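Long-range contact in phosphodiesterase (Pseudomonas aeruginosa, PDB 4G75), which is a colicin M-like bacteriocin that kills competing bacteria, probably by hydrolysing the lipid-linked precursor of peptidoglycan with the help of a bound magnesium ion: residues D88-P93 / W129-I134. Residues are numbered along the deposited sequence; the frame is centred on the assembly and turned at random.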
loop_
_atom_site.group_PDB
_atom_site.type_symbol
_atom_site.label_atom_id
_atom_site.label_comp_id
_atom_site.label_asym_id
_atom_site.label_seq_id
_atom_site.Cartn_x
_atom_site.Cartn_y
_atom_site.Cartn_z
ATOM N N ASP A 88 -11.854 10.426 0.899
ATOM C CA ASP A 88 -11.223 9.133 1.159
ATOM C C ASP A 88 -9.763 9.171 0.692
ATOM O O ASP A 88 -8.875 8.613 1.341
ATOM C CB ASP A 88 -11.966 7.991 0.453
ATOM C CG ASP A 88 -13.151 7.457 1.253
ATOM O OD1 ASP A 88 -13.571 8.091 2.257
ATOM O OD2 ASP A 88 -13.673 6.389 0.859
ATOM N N ILE A 89 -9.516 9.830 -0.437
ATOM C CA ILE A 89 -8.148 9.974 -0.932
ATOM C C ILE A 89 -7.312 10.781 0.067
ATOM O O ILE A 89 -6.123 10.530 0.250
ATOM C CB ILE A 89 -8.121 10.595 -2.349
ATOM C CG1 ILE A 89 -8.692 9.604 -3.368
ATOM C CG2 ILE A 89 -6.698 11.001 -2.757
ATOM C CD1 ILE A 89 -7.980 8.274 -3.402
ATOM N N PHE A 90 -7.949 11.722 0.750
ATOM C CA PHE A 90 -7.283 12.468 1.815
ATOM C C PHE A 90 -7.050 11.600 3.052
ATOM O O PHE A 90 -5.971 11.617 3.629
ATOM C CB PHE A 90 -8.117 13.704 2.183
ATOM C CG PHE A 90 -7.477 14.609 3.212
ATOM C CD1 PHE A 90 -6.461 15.485 2.856
ATOM C CD2 PHE A 90 -7.931 14.621 4.524
ATOM C CE1 PHE A 90 -5.890 16.342 3.798
ATOM C CE2 PHE A 90 -7.367 15.475 5.468
ATOM C CZ PHE A 90 -6.339 16.331 5.106
ATOM N N ASP A 91 -8.066 10.840 3.452
ATOM C CA ASP A 91 -8.045 10.124 4.725
ATOM C C ASP A 91 -7.179 8.873 4.722
ATOM O O ASP A 91 -6.486 8.588 5.704
ATOM C CB ASP A 91 -9.462 9.732 5.147
ATOM C CG ASP A 91 -10.272 10.913 5.644
ATOM O OD1 ASP A 91 -9.664 11.950 5.985
ATOM O OD2 ASP A 91 -11.514 10.795 5.695
ATOM N N LEU A 92 -7.235 8.119 3.629
ATOM C CA LEU A 92 -6.530 6.845 3.557
ATOM C C LEU A 92 -5.015 6.921 3.838
ATOM O O LEU A 92 -4.488 6.107 4.596
ATOM C CB LEU A 92 -6.843 6.119 2.242
ATOM C CG LEU A 92 -8.234 5.467 2.212
ATOM C CD1 LEU A 92 -8.692 5.213 0.780
ATOM C CD2 LEU A 92 -8.268 4.177 3.042
ATOM N N PRO A 93 -4.306 7.896 3.248
ATOM C CA PRO A 93 -2.870 7.942 3.564
ATOM C C PRO A 93 -2.604 8.299 5.020
ATOM O O PRO A 93 -1.586 7.880 5.576
ATOM C CB PRO A 93 -2.335 9.069 2.668
ATOM C CG PRO A 93 -3.357 9.277 1.633
ATOM C CD PRO A 93 -4.678 8.862 2.204
ATOM N N TRP A 129 -3.691 19.334 0.682
ATOM C CA TRP A 129 -2.955 18.112 0.360
ATOM C C TRP A 129 -1.513 18.079 0.869
ATOM O O TRP A 129 -0.910 17.011 0.958
ATOM C CB TRP A 129 -2.968 17.873 -1.152
ATOM C CG TRP A 129 -4.354 17.690 -1.716
ATOM C CD1 TRP A 129 -5.050 18.577 -2.494
ATOM C CD2 TRP A 129 -5.212 16.556 -1.537
ATOM N NE1 TRP A 129 -6.287 18.059 -2.813
ATOM C CE2 TRP A 129 -6.413 16.824 -2.234
ATOM C CE3 TRP A 129 -5.087 15.344 -0.854
ATOM C CZ2 TRP A 129 -7.468 15.918 -2.275
ATOM C CZ3 TRP A 129 -6.143 14.445 -0.895
ATOM C CH2 TRP A 129 -7.315 14.739 -1.598
ATOM N N ASP A 130 -0.959 19.242 1.192
ATOM C CA ASP A 130 0.439 19.325 1.606
ATOM C C ASP A 130 0.659 18.724 2.994
ATOM O O ASP A 130 0.324 19.337 4.008
ATOM C CB ASP A 130 0.921 20.778 1.572
ATOM C CG ASP A 130 2.409 20.905 1.840
ATOM O OD1 ASP A 130 3.163 19.973 1.486
ATOM O OD2 ASP A 130 2.827 21.942 2.401
ATOM N N ARG A 131 1.228 17.522 3.032
ATOM C CA ARG A 131 1.452 16.823 4.290
ATOM C C ARG A 131 2.804 16.100 4.248
ATOM O O ARG A 131 2.860 14.875 4.152
ATOM C CB ARG A 131 0.306 15.834 4.553
ATOM C CG ARG A 131 -1.068 16.502 4.671
ATOM C CD ARG A 131 -2.202 15.495 4.887
ATOM N NE ARG A 131 -2.528 14.749 3.672
ATOM C CZ ARG A 131 -3.439 13.779 3.614
ATOM N NH1 ARG A 131 -4.125 13.441 4.702
ATOM N NH2 ARG A 131 -3.667 13.148 2.472
ATOM N N PRO A 132 3.903 16.867 4.330
ATOM C CA PRO A 132 5.248 16.328 4.096
ATOM C C PRO A 132 5.669 15.299 5.141
ATOM O O PRO A 132 6.550 14.491 4.861
ATOM C CB PRO A 132 6.151 17.567 4.202
ATOM C CG PRO A 132 5.230 18.749 4.209
ATOM C CD PRO A 132 3.938 18.271 4.764
ATOM N N LYS A 133 5.056 15.332 6.322
ATOM C CA LYS A 133 5.385 14.379 7.378
ATOM C C LYS A 133 5.011 12.946 7.002
ATOM O O LYS A 133 5.618 11.989 7.481
ATOM C CB LYS A 133 4.700 14.764 8.689
ATOM C CG LYS A 133 5.397 15.877 9.456
ATOM C CD LYS A 133 4.913 15.930 10.898
ATOM C CE LYS A 133 5.894 16.689 11.785
ATOM N NZ LYS A 133 5.684 16.402 13.235
ATOM N N ILE A 134 3.999 12.792 6.159
ATOM C CA ILE A 134 3.611 11.454 5.718
ATOM C C ILE A 134 4.587 10.974 4.642
ATOM O O ILE A 134 4.425 11.293 3.463
ATOM C CB ILE A 134 2.169 11.438 5.184
ATOM C CG1 ILE A 134 1.208 11.978 6.249
ATOM C CG2 ILE A 134 1.765 10.032 4.773
ATOM C CD1 ILE A 134 -0.234 12.092 5.764
#
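A loop that joins helices 106-113 and 143-153 folds back here onto helix 81-102, away from the magnesium site, and R131 of the loop stacks on F90 of the helix in a cation-pi contact. The guanidinium lies practically parallel to the phenyl ring, the planes 2° apart and CZ of R131 3.9 Å from the centroid of the F90 ring. NH1 sits over the ring centre, where the face presents its negative potential. The same end of R131 grips the backbone: NH1 and NH2 share F90 O, at 2.8 Å and 3.0 Å. That oxygen lies in the guanidinium plane, yet neither bond is straight, and only NH2 meets it in the carbonyl plane, on a lone pair. The helix kinks at P93, whose missing N-H would have served I89 O. F90 reaches the guanidinium because its CG stands anti to the backbone N (chi1 -176°). Since F90 supplies both acceptor and ring, the guanidinium is held by its edge and by one face, while the branched aliphatic side chain of I134 brings CD1 over the opposite face. I134 closes the type I turn that begins at R131 and brings the loop back to the helix. At the other end, the six-membered ring of W129 receives the edge of F90 in an offset edge-to-face pair, planes at 69°. Its broad apolar indole suits the helix surface: CZ3 packs 3.5 Å from F90 CA and 4.0 Å from I89 CG2. I89 and P93 also meet A149 of helix 143-153.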